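Toll-like receptor 13 (Mus musculus, PDB 4Z0C) recognises bacterial 23S ribosomal RNA as an innate immune receptor and signals through MYD88 and TRAF6 to activate NF-kappa-B, its leucine-rich-repeat ectodomain being the part described here. Local coordinates at residues A[122-125]-A[126-129]; A[437-441]-A[442-446]; A[673-676]-A[677-681]. All coordinates share one frame; numbering follows the deposited sequence.

Contact 1 (A[122-125]-A[126-129])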
# COMPACT_ATOMS: atom_id res chain seq x y z
N HIS A 122 28.11 20.50 -40.51
CA HIS A 122 28.90 21.34 -41.39
C HIS A 122 30.34 21.42 -40.89
O HIS A 122 30.58 21.47 -39.68
CB HIS A 122 28.32 22.75 -41.52
CG HIS A 122 29.02 23.58 -42.55
ND1 HIS A 122 30.12 24.35 -42.27
CD2 HIS A 122 28.79 23.72 -43.88
CE1 HIS A 122 30.53 24.95 -43.37
NE2 HIS A 122 29.74 24.58 -44.37
N LYS A 123 31.27 21.39 -41.84
CA LYS A 123 32.70 21.41 -41.58
C LYS A 123 33.11 22.45 -40.53
O LYS A 123 34.01 22.21 -39.72
CB LYS A 123 33.44 21.71 -42.88
CG LYS A 123 34.91 21.34 -42.85
CD LYS A 123 35.57 21.58 -44.22
CE LYS A 123 35.11 22.90 -44.82
NZ LYS A 123 36.10 23.99 -44.59
N ASP A 124 32.46 23.60 -40.55
CA ASP A 124 32.84 24.72 -39.68
C ASP A 124 31.88 24.97 -38.54
O ASP A 124 31.93 26.03 -37.91
CB ASP A 124 32.99 26.00 -40.49
CG ASP A 124 34.05 25.89 -41.56
OD1 ASP A 124 35.19 25.50 -41.23
OD2 ASP A 124 33.73 26.19 -42.73
N ALA A 125 30.98 24.02 -38.29
CA ALA A 125 29.97 24.22 -37.25
C ALA A 125 30.61 24.48 -35.89
O ALA A 125 30.18 25.37 -35.18
CB ALA A 125 29.03 23.05 -37.20
N PHE A 126 31.68 23.76 -35.56
CA PHE A 126 32.25 23.79 -34.21
C PHE A 126 33.46 24.72 -33.99
O PHE A 126 34.04 24.73 -32.91
CB PHE A 126 32.60 22.35 -33.76
CG PHE A 126 31.43 21.43 -33.73
CD1 PHE A 126 30.18 21.90 -33.33
CD2 PHE A 126 31.55 20.11 -34.11
CE1 PHE A 126 29.08 21.05 -33.29
CE2 PHE A 126 30.46 19.25 -34.08
CZ PHE A 126 29.22 19.73 -33.67
N THR A 127 33.83 25.48 -35.02
CA THR A 127 34.95 26.44 -34.93
C THR A 127 34.99 27.39 -33.71
O THR A 127 36.05 27.54 -33.09
CB THR A 127 35.10 27.27 -36.23
OG1 THR A 127 35.28 26.38 -37.34
CG2 THR A 127 36.30 28.18 -36.14
N PRO A 128 33.84 27.99 -33.33
CA PRO A 128 33.90 28.84 -32.12
C PRO A 128 34.11 28.04 -30.82
O PRO A 128 34.41 28.65 -29.79
CB PRO A 128 32.53 29.52 -32.08
CG PRO A 128 31.96 29.36 -33.44
CD PRO A 128 32.52 28.08 -33.98
N LEU A 129 33.99 26.72 -30.87
CA LEU A 129 34.00 25.92 -29.65
C LEU A 129 35.40 25.58 -29.17
O LEU A 129 35.77 24.42 -29.05
CB LEU A 129 33.19 24.64 -29.85
CG LEU A 129 31.77 24.91 -30.35
CD1 LEU A 129 30.99 23.62 -30.45
CD2 LEU A 129 31.07 25.94 -29.47
O HOH W 1 33.32 22.53 -36.93

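Contact 2 (A[437-441]-A[442-446])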
# COMPACT_ATOMS: atom_id res chain seq x y z
N ARG A 437 8.22 -10.78 8.87
CA ARG A 437 6.95 -10.42 9.52
C ARG A 437 7.09 -9.92 10.95
O ARG A 437 6.31 -9.07 11.39
CB ARG A 437 5.94 -11.57 9.47
CG ARG A 437 5.32 -11.71 8.10
CD ARG A 437 4.43 -12.93 7.94
NE ARG A 437 4.17 -13.11 6.52
CZ ARG A 437 3.01 -13.49 6.00
NH1 ARG A 437 1.97 -13.78 6.79
NH2 ARG A 437 2.88 -13.61 4.68
N THR A 438 8.07 -10.44 11.68
CA THR A 438 8.35 -9.93 13.02
C THR A 438 9.85 -9.77 13.26
O THR A 438 10.67 -10.45 12.64
CB THR A 438 7.78 -10.82 14.16
OG1 THR A 438 8.75 -11.83 14.48
CG2 THR A 438 6.48 -11.47 13.75
N LEU A 439 10.20 -8.87 14.16
CA LEU A 439 11.58 -8.62 14.53
C LEU A 439 11.75 -9.08 15.97
O LEU A 439 11.04 -8.63 16.86
CB LEU A 439 11.87 -7.13 14.41
CG LEU A 439 13.19 -6.62 13.85
CD1 LEU A 439 13.70 -7.41 12.63
CD2 LEU A 439 13.02 -5.13 13.50
N ASN A 440 12.68 -10.02 16.19
CA ASN A 440 12.88 -10.55 17.53
C ASN A 440 13.88 -9.70 18.30
O ASN A 440 14.72 -9.02 17.69
CB ASN A 440 13.35 -12.00 17.47
CG ASN A 440 12.39 -12.90 16.72
OD1 ASN A 440 12.76 -13.51 15.70
ND2 ASN A 440 11.14 -12.98 17.19
N HIS A 441 13.81 -9.74 19.63
CA HIS A 441 14.76 -9.00 20.46
C HIS A 441 16.18 -9.48 20.19
O HIS A 441 16.43 -10.69 20.01
CB HIS A 441 14.44 -9.17 21.95
CG HIS A 441 14.75 -10.54 22.49
ND1 HIS A 441 13.95 -11.63 22.24
CD2 HIS A 441 15.77 -10.98 23.25
CE1 HIS A 441 14.47 -12.70 22.83
NE2 HIS A 441 15.58 -12.33 23.45
N GLY A 442 17.10 -8.53 20.15
CA GLY A 442 18.51 -8.82 20.02
C GLY A 442 18.98 -9.28 18.66
O GLY A 442 20.13 -9.70 18.52
N THR A 443 18.10 -9.21 17.66
CA THR A 443 18.43 -9.72 16.32
C THR A 443 19.71 -9.09 15.77
O THR A 443 20.48 -9.77 15.10
CB THR A 443 17.28 -9.56 15.31
OG1 THR A 443 16.20 -10.43 15.67
CG2 THR A 443 17.74 -9.92 13.89
N PHE A 444 19.94 -7.81 16.09
CA PHE A 444 21.10 -7.08 15.57
C PHE A 444 22.11 -6.73 16.67
O PHE A 444 22.97 -5.89 16.46
CB PHE A 444 20.67 -5.79 14.85
CG PHE A 444 19.49 -5.97 13.94
CD1 PHE A 444 19.64 -6.54 12.70
CD2 PHE A 444 18.22 -5.58 14.35
CE1 PHE A 444 18.55 -6.73 11.86
CE2 PHE A 444 17.13 -5.75 13.52
CZ PHE A 444 17.29 -6.33 12.27
N ARG A 445 21.99 -7.36 17.83
CA ARG A 445 22.91 -7.12 18.96
C ARG A 445 24.40 -7.12 18.62
O ARG A 445 25.13 -6.25 19.11
CB ARG A 445 22.65 -8.11 20.10
CG ARG A 445 21.95 -7.53 21.30
CD ARG A 445 22.77 -7.71 22.57
NE ARG A 445 23.84 -6.73 22.69
CZ ARG A 445 23.73 -5.55 23.32
NH1 ARG A 445 22.58 -5.21 23.88
NH2 ARG A 445 24.77 -4.72 23.37
N PRO A 446 24.88 -8.09 17.81
CA PRO A 446 26.31 -8.11 17.49
C PRO A 446 26.80 -6.97 16.62
O PRO A 446 27.99 -6.70 16.62
CB PRO A 446 26.49 -9.43 16.73
CG PRO A 446 25.32 -10.26 17.12
CD PRO A 446 24.20 -9.30 17.30

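Contact 3 (A[673-676]-A[677-681])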
# COMPACT_ATOMS: atom_id res chain seq x y z
N LYS A 673 -1.72 41.81 -5.27
CA LYS A 673 -1.35 41.99 -6.67
C LYS A 673 -0.23 43.02 -6.86
O LYS A 673 0.71 42.79 -7.62
CB LYS A 673 -2.59 42.39 -7.48
CG LYS A 673 -2.29 43.07 -8.81
CD LYS A 673 -3.53 43.80 -9.30
CE LYS A 673 -3.25 44.67 -10.52
NZ LYS A 673 -2.54 45.94 -10.17
N ASN A 674 -0.35 44.16 -6.19
CA ASN A 674 0.69 45.20 -6.27
C ASN A 674 1.99 44.82 -5.57
O ASN A 674 3.08 45.05 -6.11
CB ASN A 674 0.16 46.53 -5.74
CG ASN A 674 -0.83 47.17 -6.69
OD1 ASN A 674 -0.65 47.11 -7.90
ND2 ASN A 674 -1.90 47.72 -6.15
N TRP A 675 1.87 44.23 -4.38
CA TRP A 675 3.03 43.85 -3.58
C TRP A 675 3.79 42.69 -4.24
O TRP A 675 5.02 42.68 -4.26
CB TRP A 675 2.62 43.48 -2.15
CG TRP A 675 3.75 42.86 -1.37
CD1 TRP A 675 4.71 43.51 -0.66
CD2 TRP A 675 4.03 41.45 -1.23
NE1 TRP A 675 5.58 42.60 -0.09
CE2 TRP A 675 5.18 41.34 -0.41
CE3 TRP A 675 3.42 40.29 -1.70
CZ2 TRP A 675 5.73 40.10 -0.07
CZ3 TRP A 675 3.98 39.05 -1.36
CH2 TRP A 675 5.12 38.97 -0.55
N SER A 676 3.04 41.73 -4.78
CA SER A 676 3.66 40.53 -5.36
C SER A 676 4.47 40.87 -6.60
O SER A 676 5.49 40.24 -6.85
CB SER A 676 2.62 39.48 -5.71
OG SER A 676 1.84 39.91 -6.80
N MET A 677 3.99 41.84 -7.38
CA MET A 677 4.69 42.29 -8.58
C MET A 677 5.89 43.14 -8.22
O MET A 677 6.89 43.14 -8.93
CB MET A 677 3.76 43.07 -9.52
CG MET A 677 2.57 42.26 -10.04
SD MET A 677 1.43 43.18 -11.10
CE MET A 677 2.55 43.55 -12.46
N ASN A 678 5.80 43.86 -7.11
CA ASN A 678 6.79 44.90 -6.81
C ASN A 678 7.89 44.51 -5.83
O ASN A 678 9.00 45.06 -5.89
CB ASN A 678 6.11 46.20 -6.32
CG ASN A 678 5.35 46.90 -7.43
OD1 ASN A 678 5.88 47.18 -8.50
ND2 ASN A 678 4.08 47.16 -7.18
N THR A 679 7.59 43.59 -4.91
CA THR A 679 8.58 43.19 -3.91
C THR A 679 9.78 42.61 -4.61
O THR A 679 9.64 41.91 -5.59
CB THR A 679 8.02 42.18 -2.87
OG1 THR A 679 9.01 41.93 -1.86
CG2 THR A 679 7.59 40.86 -3.54
N GLU A 680 10.97 42.94 -4.15
CA GLU A 680 12.20 42.44 -4.76
C GLU A 680 12.80 41.43 -3.81
O GLU A 680 13.84 40.83 -4.09
CB GLU A 680 13.17 43.60 -5.04
CG GLU A 680 12.53 44.67 -5.91
CD GLU A 680 13.43 45.86 -6.19
OE1 GLU A 680 13.75 46.58 -5.22
OE2 GLU A 680 13.78 46.12 -7.37
N GLU A 681 12.14 41.24 -2.68
CA GLU A 681 12.64 40.38 -1.64
C GLU A 681 12.02 38.99 -1.78
O GLU A 681 12.66 37.98 -1.48
CB GLU A 681 12.32 40.97 -0.27
CG GLU A 681 12.67 40.09 0.91
CD GLU A 681 14.12 40.23 1.33
OE1 GLU A 681 14.56 39.43 2.20
OE2 GLU A 681 14.82 41.14 0.82
O HOH W 2 8.73 42.00 0.54

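Contact 1 (A[122-125]-A[126-129])
Phe126 lies against the residue before it, Ala125, where successive type I turns lead out of strand 120-121. Phe126 CB starts the contact 3.6 Å from Ala125 C. With CG beside the backbone N and anti to the carbonyl carbon (chi1 -60°), the ring is carried back along Ala125: CG stays close to the same carbonyl carbon, and Phe126 CD1 comes 3.7 Å from Ala125 C and 4.2 Å from Ala125 CB. That methyl sits over one ring face, displaced toward the rim rather than above the centre. The phenylalanine side chain also touches Val152 of helix 145-152, in the neighbouring repeat.

Asp124 and Thr127, the ends of the middle turn, stand side by side and point the same way. Asp124 O receives both donors of Thr127, each weakly: the hydroxyl OG1 at 3.4 Å and the amide N at 3.5 Å. Asp124 N is in turn held by His122 ND1 at 3.0 Å, an almost straight bond (167°) whose donor nevertheless lies 34° out of the imidazole plane. Lys123 NZ is only a long ion pair from Asp124 OD2. A water donates to Lys123 O at 2.9 Å.

This is the phenylalanine position of the Toll-like receptor repeat, here in LRR 4. The chemistry divides accordingly: Phe126 and Ala125 supply a buried apolar surface, while the sound polar bonds are Asp124 N to His122 ND1 and the turn bonds Ala125 N to His122 O and Leu129 N to Phe126 O, to which the Asp124-Thr127 turn adds only weak ones.

Contact 2 (A[437-441]-A[442-446])
Asn440 O receives the hydroxyl of Thr443, 2.9 Å from Thr443 OG1, across the join between 437-441 and 442-446. The donor approaches from well outside the carbonyl plane, 44° above it. Thr443 N adds a weak bond to Asn440 O at 3.4 Å, closing a type II turn in which Gly442 takes the positive phi (74°) expected at its third position.

Beside this polar grip is an apolar one. Leu439 and Phe444 cross at about a right angle, the branch CD1 of Leu439 lying 3.8 Å from CZ of Phe444. Thr443 serves both parts: its OG1, anti to the carbonyl carbon, bonds to Asn440, whereas its CG2 rests 3.8 Å above the centre of the Phe444 ring.

In the second shell, Glu464 of the next coil uses its two carboxylate oxygens separately, OE1 for Asn440 ND2 and OE2 for His441 ND1. Leu439 also packs on Leu455, Leu463 and Phe468, and at the start of the segment Arg437 NH2 bonds to Asp433 O and Asn435 OD1 of the second subunit.

Phe444 holds the phenylalanine position of LRR 17. With the turn oxygen doubly engaged and Glu464 bridging two side chains, the acidic group ties this turn to its neighbour; it could favour a protonated His441, although a neutral ring with its proton on ND1 would serve as well.

Contact 3 (A[673-676]-A[677-681])
Trp675 O accepts Thr679 N at 2.8 Å with an N-H...O angle of 159°, the closing turn of helix 670-678, and Thr679 is the first residue to leave helical backbone angles.

The same pair meets through its side chains. Trp675 has CG anti to the backbone N (chi1 170°), which lays the indole along the helix toward its C-terminal end. Thr679 CB then stands 4.0 Å from the centroid of the five-membered ring, 23° off the ring normal, a CH-pi contact over the face. The methyl Thr679 CG2 extends this cover on the same face, nearer the rim, and lies 4.0 Å from both CE2 and CZ2 of Trp675. The hydroxyl turns to polar partners instead: Thr679 OG1 accepts a weak bond from Glu681 N at 3.3 Å and another weak one from Val682 N. A water takes a weak bond from Trp675 NE1 and also approaches Thr679 OG1, but so closely that its exact place is doubtful.

Around the helix, Asn678 turns its amide toward the turn before: ND2 is 2.6 Å from Asn674 O, a bent, weak bond whose short length is doubtful. Met677 CG presses on the backbone of Lys673, 3.1 Å from Lys673 O.

Helix 670-678 belongs to the LRRCT cap, following strand 655-657, the last of the parallel repeat strands. Trp675 stacks on Trp671 and packs against Leu647 and Ile684; Ser676 touches Ile684 and Leu687 and is joined by a backbone bond to Tyr1, while Asn674 ND2 reaches Asp706, so the helix contacts both its own cap and the chain's first residue.

The three contacts follow in series along the chain, and none touches another. Contacts 1 and 2 lie in LRR 4 and LRR 17, with centres 65 Å apart on opposite sides of the chain's centre. Contact 1 occupies the loop after strand 120-121, contact 2 runs from strand 438-439 into the loop before 452-454, and each sets the phenylalanine of its repeat. Contact 3 belongs to the C-terminal cap, its centre 45 Å from that of contact 1 and 57 Å from that of contact 2. Its link to Tyr1 shows how the curved solenoid brings its two ends together. None touches the bound RNA (nearest atoms about 12 Å away, at contact 2), consistent with a role in the frame.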